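PDB 2Q00: Orf c02003 protein, which is of unknown function but belongs to the archaeal PaREP1 family and folds as a compact, all-helical single chain. Local coordinates for residues V9-A14 and K106-V111; K29-A34 and T88-G93; E35-L40 and R112-F117. All blocks are in the same frame, centred on the assembly; numbering follows the deposited sequence.

Contact 1: residues V9-A14 and K106-V111; sequences VYYEEA and KLKEDV
Tyr11 stretches its phenol from helix 6-19 across to helix 101-122, where Lys108 and Val111 meet different parts of it. With CG anti to the backbone N (chi1 -168°), the tyrosine projects its ring across the gap, although the closest pair of CA atoms, those of Tyr11 and Val111, is still 8.2 Å apart. The side chain of Lys108 runs at about a right angle to the tyrosine and meets its far end. Bends at chi2 and chi4 turn the lysine chain so that its NZ comes to 3.4 Å from Tyr11 OH in a weak hydrogen bond with the amine as donor. The same NZ forms a salt bridge with Glu109 OE1, 3.4 Å away, so the ammonium group is shared between the phenol oxygen and a carboxylate of its own helix turn; Glu15 adds a long, weak ion pair.

At the ring edge and in its plane lies the backbone carbonyl of Lys108, with Tyr11 CE1 3.9 Å from Lys108 O. Val111 also comes at the edge: its CG1 is 4.2 Å from Tyr11 CD1, and the two side chains pass alongside one another, pointing opposite ways. Tyr30 of helix 23-45 meets the Tyr11 ring with the planes steeply inclined, and Leu89 of helix 79-95 packs on Val111. A long aromatic side chain thus bridges two roughly antiparallel helices of an all-helical bundle.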
ATOM      1  N   VAL A   9       5.619  -7.368  -5.779  1.00 40.63           N
ATOM      2  CA  VAL A   9       4.856  -8.323  -6.575  1.00 42.89           C
ATOM      3  C   VAL A   9       3.407  -7.889  -6.784  1.00 42.50           C
ATOM      4  O   VAL A   9       2.874  -7.989  -7.896  1.00 44.75           O
ATOM      5  CB  VAL A   9       4.870  -9.724  -5.939  1.00 44.47           C
ATOM      6  CG1 VAL A   9       4.023 -10.661  -6.759  1.00 40.66           C
ATOM      7  CG2 VAL A   9       6.293 -10.241  -5.868  1.00 44.34           C
ATOM      8  N   TYR A  10       2.760  -7.434  -5.716  1.00 41.99           N
ATOM      9  CA  TYR A  10       1.384  -6.959  -5.838  1.00 41.61           C
ATOM     10  C   TYR A  10       1.324  -5.788  -6.806  1.00 37.63           C
ATOM     11  O   TYR A  10       0.416  -5.706  -7.616  1.00 38.60           O
ATOM     12  CB  TYR A  10       0.831  -6.544  -4.469  1.00 41.17           C
ATOM     13  CG  TYR A  10       0.292  -7.706  -3.684  1.00 39.38           C
ATOM     14  CD1 TYR A  10      -0.719  -8.518  -4.217  1.00 33.80           C
ATOM     15  CD2 TYR A  10       0.753  -7.978  -2.398  1.00 37.75           C
ATOM     16  CE1 TYR A  10      -1.262  -9.557  -3.477  1.00 32.26           C
ATOM     17  CE2 TYR A  10       0.219  -9.024  -1.651  1.00 32.14           C
ATOM     18  CZ  TYR A  10      -0.793  -9.802  -2.188  1.00 37.79           C
ATOM     19  OH  TYR A  10      -1.396 -10.762  -1.404  1.00 42.65           O
ATOM     20  N   TYR A  11       2.300  -4.893  -6.720  1.00 39.29           N
ATOM     21  CA  TYR A  11       2.359  -3.736  -7.607  1.00 44.48           C
ATOM     22  C   TYR A  11       2.425  -4.178  -9.075  1.00 46.22           C
ATOM     23  O   TYR A  11       1.649  -3.711  -9.917  1.00 47.52           O
ATOM     24  CB  TYR A  11       3.588  -2.880  -7.295  1.00 45.57           C
ATOM     25  CG  TYR A  11       3.559  -1.527  -7.974  1.00 51.17           C
ATOM     26  CD1 TYR A  11       2.753  -0.494  -7.477  1.00 50.15           C
ATOM     27  CD2 TYR A  11       4.297  -1.290  -9.133  1.00 56.52           C
ATOM     28  CE1 TYR A  11       2.679   0.732  -8.117  1.00 50.26           C
ATOM     29  CE2 TYR A  11       4.232  -0.066  -9.785  1.00 57.62           C
ATOM     30  CZ  TYR A  11       3.421   0.944  -9.272  1.00 56.83           C
ATOM     31  OH  TYR A  11       3.346   2.158  -9.917  1.00 58.00           O
ATOM     32  N   GLU A  12       3.366  -5.069  -9.378  1.00 46.42           N
ATOM     33  CA  GLU A  12       3.514  -5.568 -10.737  1.00 45.21           C
ATOM     34  C   GLU A  12       2.208  -6.197 -11.216  1.00 44.82           C
ATOM     35  O   GLU A  12       1.802  -5.968 -12.356  1.00 46.73           O
ATOM     36  CB  GLU A  12       4.643  -6.585 -10.810  1.00 47.17           C
ATOM     37  N   GLU A  13       1.549  -6.981 -10.358  1.00 42.90           N
ATOM     38  CA  GLU A  13       0.278  -7.596 -10.747  1.00 47.88           C
ATOM     39  C   GLU A  13      -0.814  -6.516 -10.946  1.00 48.54           C
ATOM     40  O   GLU A  13      -1.699  -6.660 -11.809  1.00 49.42           O
ATOM     41  CB  GLU A  13      -0.185  -8.621  -9.696  1.00 45.54           C
ATOM     42  CG  GLU A  13       0.820  -9.730  -9.378  1.00 56.87           C
ATOM     43  CD  GLU A  13       0.256 -10.756  -8.380  1.00 60.37           C
ATOM     44  OE1 GLU A  13      -0.390 -10.333  -7.383  1.00 64.66           O
ATOM     45  OE2 GLU A  13       0.460 -11.985  -8.586  1.00 62.10           O
ATOM     46  N   ALA A  14      -0.758  -5.441 -10.156  1.00 47.16           N
ATOM     47  CA  ALA A  14      -1.734  -4.360 -10.306  1.00 46.62           C
ATOM     48  C   ALA A  14      -1.468  -3.713 -11.674  1.00 45.44           C
ATOM     49  O   ALA A  14      -2.395  -3.450 -12.438  1.00 43.08           O
ATOM     50  CB  ALA A  14      -1.583  -3.332  -9.187  1.00 41.99           C
ATOM     51  N   LYS A 106      -3.278   8.099 -11.032  1.00 53.23           N
ATOM     52  CA  LYS A 106      -2.872   9.153 -10.116  1.00 53.11           C
ATOM     53  C   LYS A 106      -2.644   8.642  -8.691  1.00 50.85           C
ATOM     54  O   LYS A 106      -1.652   8.991  -8.050  1.00 47.38           O
ATOM     55  CB  LYS A 106      -3.950  10.239 -10.116  1.00 53.29           C
ATOM     56  CG  LYS A 106      -3.511  11.579  -9.545  1.00 62.61           C
ATOM     57  CD  LYS A 106      -4.658  12.617  -9.620  1.00 61.35           C
ATOM     58  CE  LYS A 106      -5.092  12.900 -11.061  1.00 63.50           C
ATOM     59  NZ  LYS A 106      -6.305  13.773 -11.106  1.00 71.14           N
ATOM     60  N   LEU A 107      -3.576   7.829  -8.198  1.00 49.89           N
ATOM     61  CA  LEU A 107      -3.474   7.273  -6.851  1.00 47.57           C
ATOM     62  C   LEU A 107      -2.408   6.175  -6.799  1.00 46.40           C
ATOM     63  O   LEU A 107      -1.562   6.176  -5.907  1.00 46.37           O
ATOM     64  CB  LEU A 107      -4.831   6.704  -6.391  1.00 46.80           C
ATOM     65  CG  LEU A 107      -6.024   7.669  -6.222  1.00 44.09           C
ATOM     66  CD1 LEU A 107      -7.324   6.882  -6.170  1.00 36.23           C
ATOM     67  CD2 LEU A 107      -5.872   8.506  -4.962  1.00 41.37           C
ATOM     68  N   LYS A 108      -2.443   5.251  -7.759  1.00 44.85           N
ATOM     69  CA  LYS A 108      -1.475   4.150  -7.804  1.00 45.36           C
ATOM     70  C   LYS A 108      -0.044   4.688  -7.737  1.00 45.70           C
ATOM     71  O   LYS A 108       0.853   4.035  -7.205  1.00 46.65           O
ATOM     72  CB  LYS A 108      -1.661   3.316  -9.088  1.00 43.81           C
ATOM     73  CG  LYS A 108      -0.423   3.261  -9.999  1.00 46.16           C
ATOM     74  CD  LYS A 108      -0.815   3.526 -11.435  1.00 37.82           C
ATOM     75  CE  LYS A 108       0.267   3.091 -12.428  1.00 42.65           C
ATOM     76  NZ  LYS A 108       1.573   3.797 -12.276  1.00 50.28           N
ATOM     77  N   GLU A 109       0.164   5.890  -8.268  1.00 44.45           N
ATOM     78  CA  GLU A 109       1.498   6.486  -8.248  1.00 45.48           C
ATOM     79  C   GLU A 109       1.963   6.735  -6.810  1.00 42.58           C
ATOM     80  O   GLU A 109       3.154   6.669  -6.518  1.00 44.11           O
ATOM     81  CB  GLU A 109       1.508   7.788  -9.053  1.00 45.63           C
ATOM     82  CG  GLU A 109       2.900   8.267  -9.456  1.00 59.09           C
ATOM     83  CD  GLU A 109       3.740   7.190 -10.165  1.00 67.08           C
ATOM     84  OE1 GLU A 109       3.241   6.508 -11.106  1.00 60.51           O
ATOM     85  OE2 GLU A 109       4.916   7.038  -9.774  1.00 70.41           O
ATOM     86  N   ASP A 110       1.028   7.023  -5.910  1.00 42.96           N
ATOM     87  CA  ASP A 110       1.384   7.247  -4.508  1.00 44.11           C
ATOM     88  C   ASP A 110       1.755   5.894  -3.862  1.00 45.82           C
ATOM     89  O   ASP A 110       2.554   5.831  -2.906  1.00 40.55           O
ATOM     90  CB  ASP A 110       0.212   7.893  -3.742  1.00 45.51           C
ATOM     91  CG  ASP A 110      -0.019   9.363  -4.120  1.00 52.90           C
ATOM     92  OD1 ASP A 110       0.952  10.086  -4.447  1.00 50.71           O
ATOM     93  OD2 ASP A 110      -1.190   9.805  -4.069  1.00 56.67           O
ATOM     94  N   VAL A 111       1.153   4.823  -4.377  1.00 45.28           N
ATOM     95  CA  VAL A 111       1.454   3.482  -3.888  1.00 50.15           C
ATOM     96  C   VAL A 111       2.896   3.129  -4.281  1.00 49.07           C
ATOM     97  O   VAL A 111       3.657   2.614  -3.466  1.00 50.44           O
ATOM     98  CB  VAL A 111       0.512   2.426  -4.500  1.00 48.24           C
ATOM     99  CG1 VAL A 111       0.927   1.038  -4.038  1.00 56.95           C
ATOM    100  CG2 VAL A 111      -0.924   2.714  -4.094  1.00 52.47           C
TER

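Contact 2: residues K29-A34 and T88-G93; sequences KYYKAA and TLHVEG
This is an aromatic stack with a small aliphatic contact beside it, largely buried between helix 23-45 and helix 79-95 of the bundle, with the histidine partly exposed. Tyr31 and His90 face each other at the closest point of the two backbones, their CA atoms 5.8 Å apart. In both residues CG is anti to the backbone N (chi1 179° for Tyr31, -173° for His90), and the rings come to lie almost flat on one another, with centroids 3.9 Å apart and planes inclined by only 7°. The stack is offset. Over the middle of the phenol ring sits not the imidazole but His90 CB, 3.5 Å from the Tyr31 centroid, in a CH-pi contact. The imidazole is displaced toward one side of the phenol, its ND1 lying 3.3 Å from Tyr31 CE2. An alanine in place of Tyr31 would probably leave the imidazole and CB of His90 without the flat surface they rest on, and the histidine freer to turn.

Beside the stack, Leu89 points toward helix 23-45 and sets its CD1 3.8 Å from Tyr30 CB. The Tyr30 ring leads away from this contact, and its hydroxyl is hydrogen-bonded to Glu15. His90 sits within a wider pi-type turn at 89-93, where Gly93 N makes a weak bond to Thr88 O.

Further rings gather round the pair: Trp83 meets Tyr31, while Trp87 and His95 meet His90, all three from helix 79-95 itself. Helix 101-122 touches Leu89 through Leu107 and Val111, and helix 6-19 packs on Tyr30 through Ala14 and Leu18, so Leu89 and Tyr30 face helices 101-122 and 6-19, while the stack is flanked by aromatics of helix 79-95.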
ATOM      1  N   LYS A  29      -5.051  -4.798  -6.065  1.00 45.36           N
ATOM      2  CA  LYS A  29      -3.664  -5.247  -5.996  1.00 44.66           C
ATOM      3  C   LYS A  29      -2.766  -4.111  -5.562  1.00 44.77           C
ATOM      4  O   LYS A  29      -1.794  -4.326  -4.821  1.00 45.70           O
ATOM      5  CB  LYS A  29      -3.197  -5.808  -7.339  1.00 48.11           C
ATOM      6  CG  LYS A  29      -3.322  -7.325  -7.446  1.00 47.14           C
ATOM      7  CD  LYS A  29      -4.734  -7.788  -7.716  1.00 55.13           C
ATOM      8  CE  LYS A  29      -5.050  -9.084  -6.970  1.00 56.34           C
ATOM      9  NZ  LYS A  29      -3.931 -10.068  -6.980  1.00 54.67           N
ATOM     10  N   TYR A  30      -3.087  -2.903  -6.021  1.00 45.60           N
ATOM     11  CA  TYR A  30      -2.316  -1.727  -5.640  1.00 43.03           C
ATOM     12  C   TYR A  30      -2.475  -1.529  -4.144  1.00 42.52           C
ATOM     13  O   TYR A  30      -1.526  -1.164  -3.456  1.00 44.35           O
ATOM     14  CB  TYR A  30      -2.814  -0.481  -6.367  1.00 45.33           C
ATOM     15  CG  TYR A  30      -2.333  -0.346  -7.796  1.00 43.99           C
ATOM     16  CD1 TYR A  30      -0.973  -0.245  -8.081  1.00 42.82           C
ATOM     17  CD2 TYR A  30      -3.243  -0.302  -8.862  1.00 44.58           C
ATOM     18  CE1 TYR A  30      -0.523  -0.105  -9.390  1.00 45.68           C
ATOM     19  CE2 TYR A  30      -2.806  -0.156 -10.180  1.00 43.59           C
ATOM     20  CZ  TYR A  30      -1.435  -0.057 -10.440  1.00 44.42           C
ATOM     21  OH  TYR A  30      -0.964   0.100 -11.728  1.00 47.35           O
ATOM     22  N   TYR A  31      -3.683  -1.758  -3.640  1.00 41.47           N
ATOM     23  CA  TYR A  31      -3.917  -1.595  -2.215  1.00 44.99           C
ATOM     24  C   TYR A  31      -3.134  -2.658  -1.441  1.00 42.63           C
ATOM     25  O   TYR A  31      -2.480  -2.356  -0.450  1.00 45.01           O
ATOM     26  CB  TYR A  31      -5.405  -1.703  -1.892  1.00 48.33           C
ATOM     27  CG  TYR A  31      -5.691  -1.563  -0.413  1.00 51.97           C
ATOM     28  CD1 TYR A  31      -5.412  -0.368   0.260  1.00 50.53           C
ATOM     29  CD2 TYR A  31      -6.223  -2.627   0.320  1.00 50.28           C
ATOM     30  CE1 TYR A  31      -5.653  -0.241   1.619  1.00 46.84           C
ATOM     31  CE2 TYR A  31      -6.467  -2.508   1.680  1.00 47.77           C
ATOM     32  CZ  TYR A  31      -6.176  -1.310   2.324  1.00 52.78           C
ATOM     33  OH  TYR A  31      -6.372  -1.190   3.672  1.00 59.58           O
ATOM     34  N   LYS A  32      -3.210  -3.906  -1.892  1.00 43.30           N
ATOM     35  CA  LYS A  32      -2.477  -4.987  -1.241  1.00 43.09           C
ATOM     36  C   LYS A  32      -0.985  -4.676  -1.265  1.00 42.47           C
ATOM     37  O   LYS A  32      -0.276  -4.978  -0.313  1.00 44.75           O
ATOM     38  CB  LYS A  32      -2.752  -6.323  -1.933  1.00 45.22           C
ATOM     39  CG  LYS A  32      -4.111  -6.906  -1.598  1.00 47.19           C
ATOM     40  CD  LYS A  32      -4.323  -8.251  -2.270  1.00 45.94           C
ATOM     41  CE  LYS A  32      -5.650  -8.897  -1.855  1.00 45.16           C
ATOM     42  NZ  LYS A  32      -5.763 -10.267  -2.469  1.00 60.23           N
ATOM     43  N   ALA A  33      -0.518  -4.065  -2.351  1.00 41.26           N
ATOM     44  CA  ALA A  33       0.885  -3.685  -2.462  1.00 41.75           C
ATOM     45  C   ALA A  33       1.188  -2.694  -1.348  1.00 42.57           C
ATOM     46  O   ALA A  33       2.250  -2.745  -0.724  1.00 45.56           O
ATOM     47  CB  ALA A  33       1.178  -3.036  -3.840  1.00 37.92           C
ATOM     48  N   ALA A  34       0.242  -1.790  -1.100  1.00 45.31           N
ATOM     49  CA  ALA A  34       0.407  -0.776  -0.056  1.00 41.91           C
ATOM     50  C   ALA A  34       0.403  -1.399   1.330  1.00 39.53           C
ATOM     51  O   ALA A  34       1.208  -1.030   2.189  1.00 41.65           O
ATOM     52  CB  ALA A  34      -0.693   0.269  -0.158  1.00 40.77           C
ATOM     53  N   THR A  88      -8.110   4.977  -0.609  1.00 42.70           N
ATOM     54  CA  THR A  88      -9.064   5.446  -1.626  1.00 45.24           C
ATOM     55  C   THR A  88      -9.209   4.415  -2.727  1.00 45.12           C
ATOM     56  O   THR A  88     -10.316   4.132  -3.203  1.00 45.40           O
ATOM     57  CB  THR A  88      -8.615   6.740  -2.306  1.00 44.87           C
ATOM     58  OG1 THR A  88      -8.414   7.764  -1.326  1.00 46.34           O
ATOM     59  CG2 THR A  88      -9.666   7.181  -3.316  1.00 41.63           C
ATOM     60  N   LEU A  89      -8.076   3.875  -3.153  1.00 46.78           N
ATOM     61  CA  LEU A  89      -8.084   2.855  -4.182  1.00 44.44           C
ATOM     62  C   LEU A  89      -8.911   1.684  -3.666  1.00 46.83           C
ATOM     63  O   LEU A  89      -9.726   1.120  -4.395  1.00 46.86           O
ATOM     64  CB  LEU A  89      -6.645   2.395  -4.490  1.00 44.81           C
ATOM     65  CG  LEU A  89      -5.854   3.295  -5.441  1.00 39.58           C
ATOM     66  CD1 LEU A  89      -4.401   2.905  -5.502  1.00 36.95           C
ATOM     67  CD2 LEU A  89      -6.496   3.191  -6.810  1.00 40.25           C
ATOM     68  N   HIS A  90      -8.700   1.336  -2.400  1.00 46.68           N
ATOM     69  CA  HIS A  90      -9.401   0.222  -1.783  1.00 49.38           C
ATOM     70  C   HIS A  90     -10.918   0.404  -1.749  1.00 51.28           C
ATOM     71  O   HIS A  90     -11.664  -0.418  -2.291  1.00 49.83           O
ATOM     72  CB  HIS A  90      -8.887   0.010  -0.356  1.00 47.91           C
ATOM     73  CG  HIS A  90      -9.424  -1.222   0.303  1.00 53.40           C
ATOM     74  ND1 HIS A  90      -9.571  -1.332   1.670  1.00 60.29           N
ATOM     75  CD2 HIS A  90      -9.830  -2.406  -0.216  1.00 49.15           C
ATOM     76  CE1 HIS A  90     -10.047  -2.529   1.966  1.00 51.80           C
ATOM     77  NE2 HIS A  90     -10.212  -3.200   0.839  1.00 53.10           N
ATOM     78  N   VAL A  91     -11.373   1.476  -1.104  1.00 53.44           N
ATOM     79  CA  VAL A  91     -12.805   1.746  -0.987  1.00 56.59           C
ATOM     80  C   VAL A  91     -13.484   2.133  -2.301  1.00 58.68           C
ATOM     81  O   VAL A  91     -14.173   1.321  -2.918  1.00 62.99           O
ATOM     82  CB  VAL A  91     -13.071   2.857   0.045  1.00 56.65           C
ATOM     83  CG1 VAL A  91     -14.555   3.151   0.115  1.00 57.25           C
ATOM     84  CG2 VAL A  91     -12.550   2.429   1.404  1.00 51.77           C
ATOM     85  N   GLU A  92     -13.286   3.374  -2.724  1.00 60.74           N
ATOM     86  CA  GLU A  92     -13.879   3.883  -3.959  1.00 61.29           C
ATOM     87  C   GLU A  92     -13.532   3.088  -5.213  1.00 61.58           C
ATOM     88  O   GLU A  92     -14.290   3.085  -6.182  1.00 59.26           O
ATOM     89  CB  GLU A  92     -13.466   5.339  -4.156  1.00 59.15           C
ATOM     90  CG  GLU A  92     -14.138   6.281  -3.183  1.00 62.19           C
ATOM     91  CD  GLU A  92     -13.582   7.680  -3.257  1.00 66.54           C
ATOM     92  OE1 GLU A  92     -13.458   8.206  -4.385  1.00 61.02           O
ATOM     93  OE2 GLU A  92     -13.273   8.251  -2.188  1.00 72.87           O
ATOM     94  N   GLY A  93     -12.389   2.413  -5.189  1.00 62.92           N
ATOM     95  CA  GLY A  93     -11.974   1.652  -6.351  1.00 65.12           C
ATOM     96  C   GLY A  93     -12.532   0.245  -6.448  1.00 66.65           C
ATOM     97  O   GLY A  93     -13.424  -0.030  -7.252  1.00 63.76           O
TER

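Contact 3: residues E35-L40 and R112-F117; sequences EEAIKL and RKLVIF
Ala37 pushes its methyl group against Leu114 and Val115 where helix 23-45 meets helix 101-122. Its CB lies 3.8 Å from Leu114 CG, the branch point of the leucine, and 4.1 Å from Val115 CA, so the small residue rests partly on side chain and partly on backbone. The closest CA atoms, those of Ala37 and Val115, are 5.2 Å apart, an intimate approach suited to a side chain of one carbon. Leu114 carries CG anti to its backbone N (chi1 -180°), which brings this branch point up to the Ala37 methyl, with the two leucine methyls spreading to either side; its CD1 lies 4.3 Å from Ile38 CD1, methyl beside methyl. The contact is wholly apolar, and its four touching residues are all buried.

The two segments run in the same general direction, inclined by 29°, and their axes approach to 8.6 Å. Away from this interface, helix 23-45 carries a charged network one turn long. Glu35 OE2 accepts from Lys39 NZ at 3.0 Å through its anti lone pair, the one away from the other carboxylate oxygen, and the lysine makes a second salt bridge to Glu36 OE2. Trp60 adds a cation-pi contact to the lysine, and Ser6 is hydrogen-bonded to Glu36 OE1, so this polar side is tied to other parts of the chain.

Around the apolar side chains, Leu82 of helix 79-95 packs on Leu114, and Trp83 of the same helix on Ile38. Helix 62-71 reaches Ile38 through Leu65 and Ala68, while Ala7 of helix 6-19 touches Val115. Further along helix 101-122, Ala118 continues the packing onto Ala37 and Leu40.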
ATOM      1  N   GLU A  35      -0.497  -2.350   1.552  1.00 40.33           N
ATOM      2  CA  GLU A  35      -0.558  -2.984   2.851  1.00 43.75           C
ATOM      3  C   GLU A  35       0.783  -3.643   3.186  1.00 43.39           C
ATOM      4  O   GLU A  35       1.313  -3.472   4.291  1.00 43.24           O
ATOM      5  CB  GLU A  35      -1.672  -4.017   2.884  1.00 43.39           C
ATOM      6  CG  GLU A  35      -1.770  -4.715   4.232  1.00 54.72           C
ATOM      7  CD  GLU A  35      -2.943  -5.671   4.325  1.00 66.06           C
ATOM      8  OE1 GLU A  35      -4.067  -5.279   3.928  1.00 73.62           O
ATOM      9  OE2 GLU A  35      -2.738  -6.808   4.808  1.00 71.00           O
ATOM     10  N   GLU A  36       1.341  -4.366   2.213  1.00 44.15           N
ATOM     11  CA  GLU A  36       2.618  -5.048   2.392  1.00 42.95           C
ATOM     12  C   GLU A  36       3.755  -4.068   2.630  1.00 42.00           C
ATOM     13  O   GLU A  36       4.685  -4.355   3.388  1.00 44.55           O
ATOM     14  CB  GLU A  36       2.937  -5.911   1.172  1.00 44.85           C
ATOM     15  CG  GLU A  36       1.916  -7.003   0.915  1.00 45.93           C
ATOM     16  CD  GLU A  36       1.828  -7.979   2.065  1.00 49.11           C
ATOM     17  OE1 GLU A  36       2.877  -8.547   2.431  1.00 43.90           O
ATOM     18  OE2 GLU A  36       0.712  -8.176   2.599  1.00 53.48           O
ATOM     19  N   ALA A  37       3.687  -2.916   1.979  1.00 43.91           N
ATOM     20  CA  ALA A  37       4.724  -1.906   2.140  1.00 43.92           C
ATOM     21  C   ALA A  37       4.752  -1.436   3.585  1.00 44.14           C
ATOM     22  O   ALA A  37       5.821  -1.241   4.168  1.00 44.30           O
ATOM     23  CB  ALA A  37       4.461  -0.734   1.214  1.00 46.86           C
ATOM     24  N   ILE A  38       3.566  -1.256   4.159  1.00 46.12           N
ATOM     25  CA  ILE A  38       3.443  -0.819   5.547  1.00 47.74           C
ATOM     26  C   ILE A  38       3.984  -1.887   6.511  1.00 49.54           C
ATOM     27  O   ILE A  38       4.760  -1.575   7.424  1.00 46.62           O
ATOM     28  CB  ILE A  38       1.971  -0.538   5.916  1.00 49.89           C
ATOM     29  CG1 ILE A  38       1.415   0.611   5.056  1.00 51.19           C
ATOM     30  CG2 ILE A  38       1.879  -0.221   7.396  1.00 44.01           C
ATOM     31  CD1 ILE A  38       2.087   1.974   5.295  1.00 45.18           C
ATOM     32  N   LYS A  39       3.565  -3.137   6.311  1.00 47.18           N
ATOM     33  CA  LYS A  39       4.042  -4.219   7.163  1.00 48.27           C
ATOM     34  C   LYS A  39       5.570  -4.249   7.121  1.00 49.24           C
ATOM     35  O   LYS A  39       6.232  -4.279   8.157  1.00 50.80           O
ATOM     36  CB  LYS A  39       3.485  -5.566   6.700  1.00 47.73           C
ATOM     37  CG  LYS A  39       1.985  -5.711   6.857  1.00 44.51           C
ATOM     38  CD  LYS A  39       1.494  -7.070   6.401  1.00 45.98           C
ATOM     39  CE  LYS A  39      -0.020  -7.158   6.468  1.00 51.44           C
ATOM     40  NZ  LYS A  39      -0.493  -8.458   5.919  1.00 62.84           N
ATOM     41  N   LEU A  40       6.126  -4.213   5.921  1.00 51.17           N
ATOM     42  CA  LEU A  40       7.575  -4.241   5.762  1.00 55.45           C
ATOM     43  C   LEU A  40       8.234  -3.110   6.529  1.00 55.92           C
ATOM     44  O   LEU A  40       9.256  -3.299   7.188  1.00 61.11           O
ATOM     45  CB  LEU A  40       7.949  -4.141   4.280  1.00 54.00           C
ATOM     46  CG  LEU A  40       9.407  -4.411   3.922  1.00 59.61           C
ATOM     47  CD1 LEU A  40       9.786  -5.814   4.386  1.00 62.32           C
ATOM     48  CD2 LEU A  40       9.603  -4.264   2.408  1.00 57.45           C
ATOM     49  N   ARG A 112       3.262   3.423  -5.529  1.00 49.25           N
ATOM     50  CA  ARG A 112       4.606   3.137  -6.018  1.00 50.32           C
ATOM     51  C   ARG A 112       5.655   3.737  -5.091  1.00 52.11           C
ATOM     52  O   ARG A 112       6.614   3.072  -4.697  1.00 54.64           O
ATOM     53  CB  ARG A 112       4.812   3.713  -7.420  1.00 51.05           C
ATOM     54  CG  ARG A 112       5.991   3.095  -8.181  1.00 58.04           C
ATOM     55  CD  ARG A 112       6.631   4.075  -9.177  1.00 61.14           C
ATOM     56  NE  ARG A 112       7.192   3.409 -10.359  1.00 72.54           N
ATOM     57  CZ  ARG A 112       8.125   2.451 -10.342  1.00 80.70           C
ATOM     58  NH1 ARG A 112       8.640   2.011  -9.193  1.00 79.46           N
ATOM     59  NH2 ARG A 112       8.537   1.917 -11.487  1.00 75.23           N
ATOM     60  N   LYS A 113       5.466   5.001  -4.743  1.00 50.46           N
ATOM     61  CA  LYS A 113       6.393   5.717  -3.873  1.00 47.59           C
ATOM     62  C   LYS A 113       6.454   5.046  -2.508  1.00 44.44           C
ATOM     63  O   LYS A 113       7.494   4.993  -1.859  1.00 43.98           O
ATOM     64  CB  LYS A 113       5.928   7.177  -3.729  1.00 48.89           C
ATOM     65  CG  LYS A 113       6.996   8.149  -3.240  1.00 56.99           C
ATOM     66  CD  LYS A 113       6.567   9.606  -3.483  1.00 64.47           C
ATOM     67  CE  LYS A 113       7.619  10.617  -3.028  1.00 65.88           C
ATOM     68  NZ  LYS A 113       7.120  12.015  -3.184  1.00 68.92           N
ATOM     69  N   LEU A 114       5.320   4.533  -2.077  1.00 44.61           N
ATOM     70  CA  LEU A 114       5.250   3.877  -0.791  1.00 45.45           C
ATOM     71  C   LEU A 114       6.005   2.561  -0.870  1.00 46.22           C
ATOM     72  O   LEU A 114       6.796   2.226   0.008  1.00 43.84           O
ATOM     73  CB  LEU A 114       3.784   3.630  -0.438  1.00 44.73           C
ATOM     74  CG  LEU A 114       3.483   2.951   0.885  1.00 45.53           C
ATOM     75  CD1 LEU A 114       4.232   3.640   2.019  1.00 42.56           C
ATOM     76  CD2 LEU A 114       1.981   2.977   1.105  1.00 44.82           C
ATOM     77  N   VAL A 115       5.763   1.826  -1.943  1.00 46.54           N
ATOM     78  CA  VAL A 115       6.400   0.538  -2.129  1.00 49.19           C
ATOM     79  C   VAL A 115       7.916   0.667  -2.092  1.00 53.04           C
ATOM     80  O   VAL A 115       8.583  -0.064  -1.358  1.00 54.62           O
ATOM     81  CB  VAL A 115       5.960  -0.105  -3.462  1.00 45.74           C
ATOM     82  CG1 VAL A 115       6.749  -1.368  -3.728  1.00 43.69           C
ATOM     83  CG2 VAL A 115       4.471  -0.423  -3.407  1.00 44.28           C
ATOM     84  N   ILE A 116       8.453   1.613  -2.859  1.00 56.99           N
ATOM     85  CA  ILE A 116       9.896   1.803  -2.910  1.00 58.65           C
ATOM     86  C   ILE A 116      10.465   2.260  -1.575  1.00 58.33           C
ATOM     87  O   ILE A 116      11.569   1.874  -1.213  1.00 61.02           O
ATOM     88  CB  ILE A 116      10.294   2.801  -4.009  1.00 60.55           C
ATOM     89  CG1 ILE A 116       9.730   4.181  -3.685  1.00 71.78           C
ATOM     90  CG2 ILE A 116       9.778   2.305  -5.367  1.00 57.98           C
ATOM     91  CD1 ILE A 116      10.230   5.286  -4.607  1.00 83.50           C
ATOM     92  N   PHE A 117       9.725   3.073  -0.835  1.00 59.23           N
ATOM     93  CA  PHE A 117      10.219   3.506   0.459  1.00 60.43           C
ATOM     94  C   PHE A 117      10.480   2.259   1.290  1.00 59.57           C
ATOM     95  O   PHE A 117      11.522   2.140   1.932  1.00 60.63           O
ATOM     96  CB  PHE A 117       9.202   4.401   1.180  1.00 59.84           C
ATOM     97  CG  PHE A 117       9.223   5.842   0.732  1.00 67.89           C
ATOM     98  CD1 PHE A 117      10.433   6.506   0.525  1.00 72.37           C
ATOM     99  CD2 PHE A 117       8.030   6.551   0.564  1.00 68.74           C
ATOM    100  CE1 PHE A 117      10.455   7.858   0.158  1.00 72.92           C
ATOM    101  CE2 PHE A 117       8.040   7.895   0.201  1.00 62.08           C
ATOM    102  CZ  PHE A 117       9.251   8.556  -0.003  1.00 64.12           C
TER

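In the fold
The three contacts lie close together, with centres about 8 Å (contacts 1 and 2), 10 Å (1 and 3) and 12 Å (2 and 3) apart; contact 3 shares helix 101-122 with contact 1 and helix 23-45 with contact 2. Contacts 1 and 2 meet directly: Ala14 CB is 3.3 Å from Tyr30 CD1, and Lys108 and Val111 also reach Tyr30. Contact 3 touches both of the others, with Ala34 CB 4.0 Å from Leu114 CD2 next to contact 2, and Glu36 against Tyr10 next to contact 1. Along the chain contact 2 is nested within contact 1, whereas the segments of contact 3 alternate with those of both.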